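Local structure of sugar ABC transporter substrate-binding protein, BlMnBP1 (Bifidobacterium animalis subsp. lactis ATCC 27673, 6I5R) at residues Pro55-Asn58 with Glu64-Asn67; Pro71-Lys76 with Gln334-Ile339; Ala162-Leu167 with Gln175-Leu180. The protein binds mannobiose and, as the solute-binding protein of an ABC transporter, probably delivers manno-oligosaccharides to the membrane components for uptake. All blocks are in the same frame, centred on the assembly; numbering follows the deposited sequence.

Contact 1: residues Pro55-Asn58 with Glu64-Asn67; sequences PGKN and EDFN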
loop_
_atom_site.group_PDB
_atom_site.type_symbol
_atom_site.label_atom_id
_atom_site.label_comp_id
_atom_site.label_asym_id
_atom_site.label_seq_id
_atom_site.Cartn_x
_atom_site.Cartn_y
_atom_site.Cartn_z
ATOM N N PRO A 55 -2.755 -20.416 -4.521
ATOM C CA PRO A 55 -1.764 -20.851 -5.528
ATOM C C PRO A 55 -0.297 -20.721 -5.093
ATOM O O PRO A 55 0.586 -21.321 -5.742
ATOM C CB PRO A 55 -2.074 -19.952 -6.746
ATOM C CG PRO A 55 -3.024 -18.909 -6.251
ATOM C CD PRO A 55 -3.770 -19.524 -5.100
ATOM N N GLY A 56 0.005 -20.002 -4.019
ATOM C CA GLY A 56 1.385 -19.856 -3.580
ATOM C C GLY A 56 1.667 -20.473 -2.220
ATOM O O GLY A 56 1.017 -21.447 -1.828
ATOM N N LYS A 57 2.636 -19.924 -1.485
ATOM C CA LYS A 57 2.925 -20.364 -0.119
ATOM C C LYS A 57 1.937 -19.706 0.842
ATOM O O LYS A 57 1.959 -18.486 1.022
ATOM C CB LYS A 57 4.367 -20.014 0.239
ATOM C CG LYS A 57 4.927 -20.662 1.496
ATOM C CD LYS A 57 6.381 -20.240 1.667
ATOM C CE LYS A 57 6.961 -20.772 2.967
ATOM N NZ LYS A 57 6.792 -22.239 3.064
ATOM N N ASN A 58 1.078 -20.497 1.476
ATOM C CA ASN A 58 0.030 -19.921 2.313
ATOM C C ASN A 58 0.491 -19.777 3.765
ATOM O O ASN A 58 1.611 -20.135 4.146
ATOM C CB ASN A 58 -1.266 -20.731 2.231
ATOM C CG ASN A 58 -1.168 -22.131 2.879
ATOM O OD1 ASN A 58 -0.210 -22.452 3.599
ATOM N ND2 ASN A 58 -2.184 -22.971 2.611
ATOM N N GLU A 64 4.273 -23.421 9.595
ATOM C CA GLU A 64 5.016 -24.672 9.692
ATOM C C GLU A 64 6.525 -24.424 9.670
ATOM O O GLU A 64 7.273 -24.991 10.481
ATOM C CB GLU A 64 4.588 -25.579 8.544
ATOM C CG GLU A 64 5.409 -26.796 8.400
ATOM C CD GLU A 64 4.942 -27.633 7.244
ATOM O OE1 GLU A 64 3.889 -28.275 7.402
ATOM O OE2 GLU A 64 5.605 -27.644 6.171
ATOM N N ASP A 65 6.998 -23.614 8.721
ATOM C CA ASP A 65 8.422 -23.308 8.661
ATOM C C ASP A 65 8.887 -22.632 9.941
ATOM O O ASP A 65 9.937 -22.974 10.487
ATOM C CB ASP A 65 8.740 -22.422 7.462
ATOM C CG ASP A 65 8.586 -23.147 6.163
ATOM O OD1 ASP A 65 8.670 -24.395 6.157
ATOM O OD2 ASP A 65 8.383 -22.497 5.133
ATOM N N PHE A 66 8.120 -21.648 10.424
ATOM C CA PHE A 66 8.453 -21.004 11.680
ATOM C C PHE A 66 8.507 -22.019 12.815
ATOM O O PHE A 66 9.360 -21.927 13.708
ATOM C CB PHE A 66 7.419 -19.920 11.962
ATOM C CG PHE A 66 7.497 -19.335 13.351
ATOM C CD1 PHE A 66 8.486 -18.423 13.675
ATOM C CD2 PHE A 66 6.550 -19.643 14.296
ATOM C CE1 PHE A 66 8.536 -17.851 14.915
ATOM C CE2 PHE A 66 6.607 -19.079 15.559
ATOM C CZ PHE A 66 7.610 -18.189 15.860
ATOM N N ASN A 67 7.583 -22.982 12.817
ATOM C CA ASN A 67 7.488 -23.883 13.965
ATOM C C ASN A 67 8.634 -24.886 13.987
ATOM O O ASN A 67 8.871 -25.520 15.016
ATOM C CB ASN A 67 6.148 -24.624 13.994
ATOM C CG ASN A 67 5.028 -23.779 14.552
ATOM O OD1 ASN A 67 3.898 -23.876 14.118
ATOM N ND2 ASN A 67 5.336 -22.966 15.543
#

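Contact 2: residues Pro71-Lys76 with Gln334-Ile339; sequences PNITVK and QEASMI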
loop_
_atom_site.group_PDB
_atom_site.type_symbol
_atom_site.label_atom_id
_atom_site.label_comp_id
_atom_site.label_asym_id
_atom_site.label_seq_id
_atom_site.Cartn_x
_atom_site.Cartn_y
_atom_site.Cartn_z
ATOM N N PRO A 71 8.925 -24.436 18.031
ATOM C CA PRO A 71 7.758 -25.340 18.004
ATOM C C PRO A 71 6.722 -25.018 19.057
ATOM O O PRO A 71 5.555 -25.393 18.902
ATOM C CB PRO A 71 8.383 -26.729 18.218
ATOM C CG PRO A 71 9.745 -26.449 18.837
ATOM C CD PRO A 71 10.195 -25.172 18.185
ATOM N N ASN A 72 7.088 -24.311 20.119
ATOM C CA ASN A 72 6.143 -24.040 21.194
ATOM C C ASN A 72 5.538 -22.646 21.126
ATOM O O ASN A 72 4.825 -22.260 22.051
ATOM C CB ASN A 72 6.816 -24.308 22.536
ATOM C CG ASN A 72 7.466 -25.700 22.570
ATOM O OD1 ASN A 72 8.676 -25.854 22.826
ATOM N ND2 ASN A 72 6.678 -26.705 22.273
ATOM N N ILE A 73 5.762 -21.911 20.043
ATOM C CA ILE A 73 5.025 -20.689 19.774
ATOM C C ILE A 73 3.996 -21.037 18.708
ATOM O O ILE A 73 4.312 -21.100 17.512
ATOM C CB ILE A 73 5.934 -19.545 19.331
ATOM C CG1 ILE A 73 6.864 -19.119 20.455
ATOM C CG2 ILE A 73 5.074 -18.337 18.855
ATOM C CD1 ILE A 73 7.814 -18.014 20.069
ATOM N N THR A 74 2.762 -21.247 19.141
ATOM C CA THR A 74 1.663 -21.536 18.236
ATOM C C THR A 74 1.095 -20.230 17.702
ATOM O O THR A 74 0.744 -19.327 18.470
ATOM C CB THR A 74 0.573 -22.348 18.946
ATOM O OG1 THR A 74 1.060 -23.664 19.257
ATOM C CG2 THR A 74 -0.681 -22.420 18.071
ATOM N N VAL A 75 0.992 -20.149 16.386
ATOM C CA VAL A 75 0.517 -18.959 15.700
ATOM C C VAL A 75 -0.858 -19.247 15.114
ATOM O O VAL A 75 -0.994 -20.114 14.245
ATOM C CB VAL A 75 1.488 -18.527 14.597
ATOM C CG1 VAL A 75 1.006 -17.229 13.961
ATOM C CG2 VAL A 75 2.898 -18.381 15.142
ATOM N N LYS A 76 -1.862 -18.497 15.563
ATOM C CA LYS A 76 -3.223 -18.621 15.042
ATOM C C LYS A 76 -3.501 -17.439 14.134
ATOM O O LYS A 76 -3.397 -16.294 14.578
ATOM C CB LYS A 76 -4.238 -18.640 16.174
ATOM C CG LYS A 76 -4.148 -19.885 17.043
ATOM C CD LYS A 76 -4.972 -19.672 18.270
ATOM C CE LYS A 76 -6.432 -19.438 17.895
ATOM N NZ LYS A 76 -7.177 -19.479 19.193
ATOM N N GLN A 334 4.189 -10.682 24.065
ATOM C CA GLN A 334 4.920 -9.627 23.378
ATOM C C GLN A 334 6.217 -10.153 22.777
ATOM O O GLN A 334 6.555 -9.850 21.627
ATOM C CB GLN A 334 5.208 -8.475 24.337
ATOM C CG GLN A 334 4.005 -7.660 24.729
ATOM C CD GLN A 334 4.385 -6.406 25.455
ATOM O OE1 GLN A 334 5.543 -6.094 25.551
ATOM N NE2 GLN A 334 3.398 -5.657 25.946
ATOM N N GLU A 335 6.960 -10.949 23.536
ATOM C CA GLU A 335 8.230 -11.453 23.032
ATOM C C GLU A 335 8.009 -12.516 21.966
ATOM O O GLU A 335 8.664 -12.498 20.912
ATOM C CB GLU A 335 9.063 -12.010 24.193
ATOM C CG GLU A 335 10.490 -12.316 23.790
ATOM C CD GLU A 335 11.277 -13.008 24.881
ATOM O OE1 GLU A 335 10.902 -12.865 26.077
ATOM O OE2 GLU A 335 12.285 -13.664 24.528
ATOM N N ALA A 336 7.050 -13.417 22.187
ATOM C CA ALA A 336 6.724 -14.396 21.160
ATOM C C ALA A 336 6.342 -13.699 19.860
ATOM O O ALA A 336 6.761 -14.109 18.779
ATOM C CB ALA A 336 5.590 -15.300 21.619
ATOM N N SER A 337 5.569 -12.621 19.965
ATOM C CA SER A 337 5.103 -11.922 18.770
ATOM C C SER A 337 6.257 -11.234 18.057
ATOM O O SER A 337 6.292 -11.190 16.824
ATOM C CB SER A 337 4.030 -10.901 19.153
ATOM O OG SER A 337 2.845 -11.518 19.628
ATOM N N MET A 338 7.204 -10.675 18.824
ATOM C CA MET A 338 8.325 -9.961 18.213
ATOM C C MET A 338 9.289 -10.936 17.552
ATOM O O MET A 338 9.882 -10.625 16.504
ATOM C CB MET A 338 9.043 -9.096 19.259
ATOM C CG MET A 338 10.054 -8.150 18.653
ATOM S SD MET A 338 10.790 -6.963 19.824
ATOM C CE MET A 338 9.377 -6.195 20.616
ATOM N N ILE A 339 9.431 -12.128 18.138
ATOM C CA ILE A 339 10.167 -13.204 17.481
ATOM C C ILE A 339 9.519 -13.571 16.150
ATOM O O ILE A 339 10.196 -13.673 15.127
ATOM C CB ILE A 339 10.265 -14.421 18.416
ATOM C CG1 ILE A 339 11.075 -14.027 19.651
ATOM C CG2 ILE A 339 10.866 -15.608 17.692
ATOM C CD1 ILE A 339 11.151 -15.096 20.741
#

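Contact 3: residues Ala162-Leu167 with Gln175-Leu180; sequences AGIKEL and QADLKL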
loop_
_atom_site.group_PDB
_atom_site.type_symbol
_atom_site.label_atom_id
_atom_site.label_comp_id
_atom_site.label_asym_id
_atom_site.label_seq_id
_atom_site.Cartn_x
_atom_site.Cartn_y
_atom_site.Cartn_z
ATOM N N ALA A 162 -3.904 -3.840 -29.091
ATOM C CA ALA A 162 -4.263 -2.442 -29.269
ATOM C C ALA A 162 -3.240 -1.675 -30.101
ATOM O O ALA A 162 -3.503 -0.538 -30.519
ATOM C CB ALA A 162 -4.432 -1.802 -27.886
ATOM N N GLY A 163 -2.095 -2.276 -30.389
ATOM C CA GLY A 163 -1.108 -1.548 -31.161
ATOM C C GLY A 163 -0.292 -0.572 -30.349
ATOM O O GLY A 163 0.348 0.312 -30.916
ATOM N N ILE A 164 -0.300 -0.701 -29.026
ATOM C CA ILE A 164 0.510 0.163 -28.179
ATOM C C ILE A 164 1.969 -0.260 -28.325
ATOM O O ILE A 164 2.332 -1.418 -28.078
ATOM C CB ILE A 164 0.035 0.102 -26.717
ATOM C CG1 ILE A 164 -1.415 0.602 -26.628
ATOM C CG2 ILE A 164 0.974 0.904 -25.816
ATOM C CD1 ILE A 164 -2.104 0.303 -25.291
ATOM N N LYS A 165 2.805 0.673 -28.769
ATOM C CA LYS A 165 4.203 0.397 -29.068
ATOM C C LYS A 165 5.108 0.589 -27.855
ATOM O O LYS A 165 5.920 -0.290 -27.543
ATOM C CB LYS A 165 4.647 1.293 -30.233
ATOM C CG LYS A 165 3.912 0.992 -31.515
ATOM C CD LYS A 165 4.369 1.836 -32.692
ATOM C CE LYS A 165 3.937 1.196 -34.028
ATOM N NZ LYS A 165 4.683 1.806 -35.188
ATOM N N GLU A 166 4.961 1.717 -27.161
ATOM C CA GLU A 166 5.733 2.065 -25.977
ATOM C C GLU A 166 4.777 2.277 -24.818
ATOM O O GLU A 166 3.617 2.610 -25.024
ATOM C CB GLU A 166 6.533 3.329 -26.215
ATOM C CG GLU A 166 7.524 3.132 -27.326
ATOM C CD GLU A 166 7.818 4.397 -28.080
ATOM O OE1 GLU A 166 8.029 5.466 -27.436
ATOM O OE2 GLU A 166 7.829 4.312 -29.321
ATOM N N LEU A 167 5.258 2.062 -23.601
ATOM C CA LEU A 167 4.398 2.261 -22.445
ATOM C C LEU A 167 4.103 3.747 -22.255
ATOM O O LEU A 167 4.977 4.595 -22.474
ATOM C CB LEU A 167 5.039 1.665 -21.198
ATOM C CG LEU A 167 5.208 0.143 -21.319
ATOM C CD1 LEU A 167 5.990 -0.384 -20.102
ATOM C CD2 LEU A 167 3.882 -0.587 -21.448
ATOM N N GLN A 175 -4.507 8.016 -21.657
ATOM C CA GLN A 175 -5.869 8.093 -22.193
ATOM C C GLN A 175 -5.902 7.704 -23.676
ATOM O O GLN A 175 -6.833 7.029 -24.137
ATOM C CB GLN A 175 -6.437 9.508 -21.991
ATOM C CG GLN A 175 -6.646 9.959 -20.498
ATOM C CD GLN A 175 -7.586 9.028 -19.728
ATOM O OE1 GLN A 175 -8.557 8.502 -20.296
ATOM N NE2 GLN A 175 -7.313 8.837 -18.422
ATOM N N ALA A 176 -4.873 8.089 -24.430
ATOM C CA ALA A 176 -4.781 7.664 -25.825
ATOM C C ALA A 176 -4.683 6.151 -25.920
ATOM O O ALA A 176 -5.313 5.531 -26.788
ATOM C CB ALA A 176 -3.563 8.326 -26.485
ATOM N N ASP A 177 -3.923 5.531 -25.006
ATOM C CA ASP A 177 -3.805 4.071 -25.001
ATOM C C ASP A 177 -5.106 3.402 -24.565
ATOM O O ASP A 177 -5.490 2.361 -25.113
ATOM C CB ASP A 177 -2.660 3.616 -24.098
ATOM C CG ASP A 177 -1.289 4.018 -24.647
ATOM O OD1 ASP A 177 -1.212 4.291 -25.849
ATOM O OD2 ASP A 177 -0.304 4.042 -23.896
ATOM N N LEU A 178 -5.783 3.952 -23.553
ATOM C CA LEU A 178 -7.066 3.389 -23.159
ATOM C C LEU A 178 -8.053 3.404 -24.324
ATOM O O LEU A 178 -8.786 2.439 -24.543
ATOM C CB LEU A 178 -7.646 4.160 -21.973
ATOM C CG LEU A 178 -6.802 4.082 -20.685
ATOM C CD1 LEU A 178 -7.462 4.880 -19.561
ATOM C CD2 LEU A 178 -6.597 2.636 -20.299
ATOM N N LYS A 179 -8.048 4.473 -25.111
ATOM C CA LYS A 179 -8.942 4.557 -26.259
ATOM C C LYS A 179 -8.612 3.493 -27.310
ATOM O O LYS A 179 -9.518 2.860 -27.856
ATOM C CB LYS A 179 -8.856 5.980 -26.826
ATOM C CG LYS A 179 -9.748 6.257 -28.032
ATOM C CD LYS A 179 -9.501 7.643 -28.601
ATOM C CE LYS A 179 -10.591 8.036 -29.602
ATOM N NZ LYS A 179 -10.209 7.759 -30.998
ATOM N N LEU A 180 -7.324 3.256 -27.575
ATOM C CA LEU A 180 -6.951 2.188 -28.495
ATOM C C LEU A 180 -7.437 0.834 -27.996
ATOM O O LEU A 180 -7.914 0.006 -28.786
ATOM C CB LEU A 180 -5.427 2.156 -28.696
ATOM C CG LEU A 180 -4.782 3.314 -29.480
ATOM C CD1 LEU A 180 -3.270 3.137 -29.596
ATOM C CD2 LEU A 180 -5.419 3.380 -30.857
HETATM O O HOH W 1 1.889 4.526 -24.784
#

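Contact 1: residues Pro55-Asn58 with Glu64-Asn67
Lys57 and Asp65 reach toward each other from opposite directions across the protein surface and join in a salt bridge, NZ against one carboxylate oxygen. The ammonium group gives a hydrogen bond of 2.6 Å from Lys57 NZ to Asp65 OD2. It arrives on the syn side of that oxygen but lies 28° out of the carboxylate plane, so the proton comes in tilted. The span is long, for the nearest CA atoms, those of Lys57 and Asp65, are still 10.8 Å apart. The lysine covers its share of it with CG anti to the backbone N (chi1 -167°) and an extended chain, which bends only at the last torsion (54°) to turn NZ onto the acid. The same NZ also bonds the hydroxyl of Ser61 and takes part in a cation-pi contact with Tyr62, so its position is fixed from several quarters. Further out, Asn58 anchors the loop to the helix start and to Leu51: its OD1 accepts from the backbone N of Ser61, while its ND2 bonds the carbonyl of Leu51. The ion pair is a feature of this protein; the recognised motif beside it is the N-cap, which Asn58 provides for helix 59-69 of the solute-binding fold.

Contact 2: residues Pro71-Lys76 with Gln334-Ile339
Ile73 lays its CD1 methyl over Ala336, 3.8 Å from Ala336 CB and almost as near to Ala336 CA. The contact is a strand-on-helix packing of the alpha/beta solute-binding fold: strand 73-79 pairs in parallel with strand 38-44, the two joined through helix 59-69 as a beta-alpha-beta crossover, and helix 331-346 packs beside that crossover. The backbones come close, with the CA atoms of Ile73 and Ala336 only 6.7 Å apart, a spacing suited to a methyl on the helix side. Both branches of the isoleucine use that methyl. With CG2 anti to the backbone N and CG1 beside it (chi1 -66°), CG2 stands 4.1 Å from Ala336 CB while the extended CG1 arm carries CD1 onward over the helix. Cut back to an alanine here, the strand would lose both branches, which is likely to open a gap beside Ala336 CB and to end the touch on Ile339. Nearby, Ala336 also touches Thr38 and Ile339 touches Tyr70, so the helix meets more than one element here. All the residues that touch across the contact are buried and apolar in their meeting atoms. At its far end the grip is looser, Ile73 CD1 resting 4.5 Å from Ile339 CD1.

Contact 3: residues Ala162-Leu167 with Gln175-Leu180
Ala162 and Leu180 bring their backbones to a CA-CA distance of 5.4 Å, and Ile164 and Asp177 follow at 6.6 Å, so the loop 162-167 runs counter to helix 171-184 as it doubles back on it. The turn is made by Gly163, whose positive phi of 80° closes helix 156-162 in a Schellman motif; a side chain there would jam against the preceding carbonyl. Leu180 then lies close over this helix end, its CB 3.8 Å from Ala162 O and 4.2 Å from Ala162 CB. Ile164 crosses Asp177 at a slant. Its CD1 presses on Asp177 CB at 3.6 Å, while CG1 and CG2 lie over one face of the carboxylate, Ile164 CG1 3.8 Å from Asp177 OD1. With CG anti to its carbonyl carbon (chi1 -68°), Asp177 turns that face to the isoleucine. Asp177 OD1 binds a zinc ion, and OD2 lies near a water that also neighbours Glu166 O, although the 2.4 Å from the water to Asp177 OD2 is too short to read securely. A buried acid packed against isoleucine carbons would ordinarily be costly, and the bound metal probably offsets that cost by stabilising the ionised carboxylate.

Contact 1 ties the loop 55-58 to helix 59-69, and contact 2 ties the following strand to helix 331-346; their centres are 15 Å apart. They are bridged directly: Phe66 packs on Val75, and Asn67 ND2 probably bonds Ile73 O at 2.9 Å. One helix thus shows a charged face to solvent in contact 1 and turns Phe66 inward, to the strand and to Ile339. Contact 3 lies about 50 Å from contact 2, centre to centre, across the chain's centre, and joins two other helices through their connecting loop. Chemistry follows place: a surface ion pair in contact 1, purely apolar packing in contact 2, and in contact 3 a buried mixture of hydrocarbon and metal-bound carboxylate.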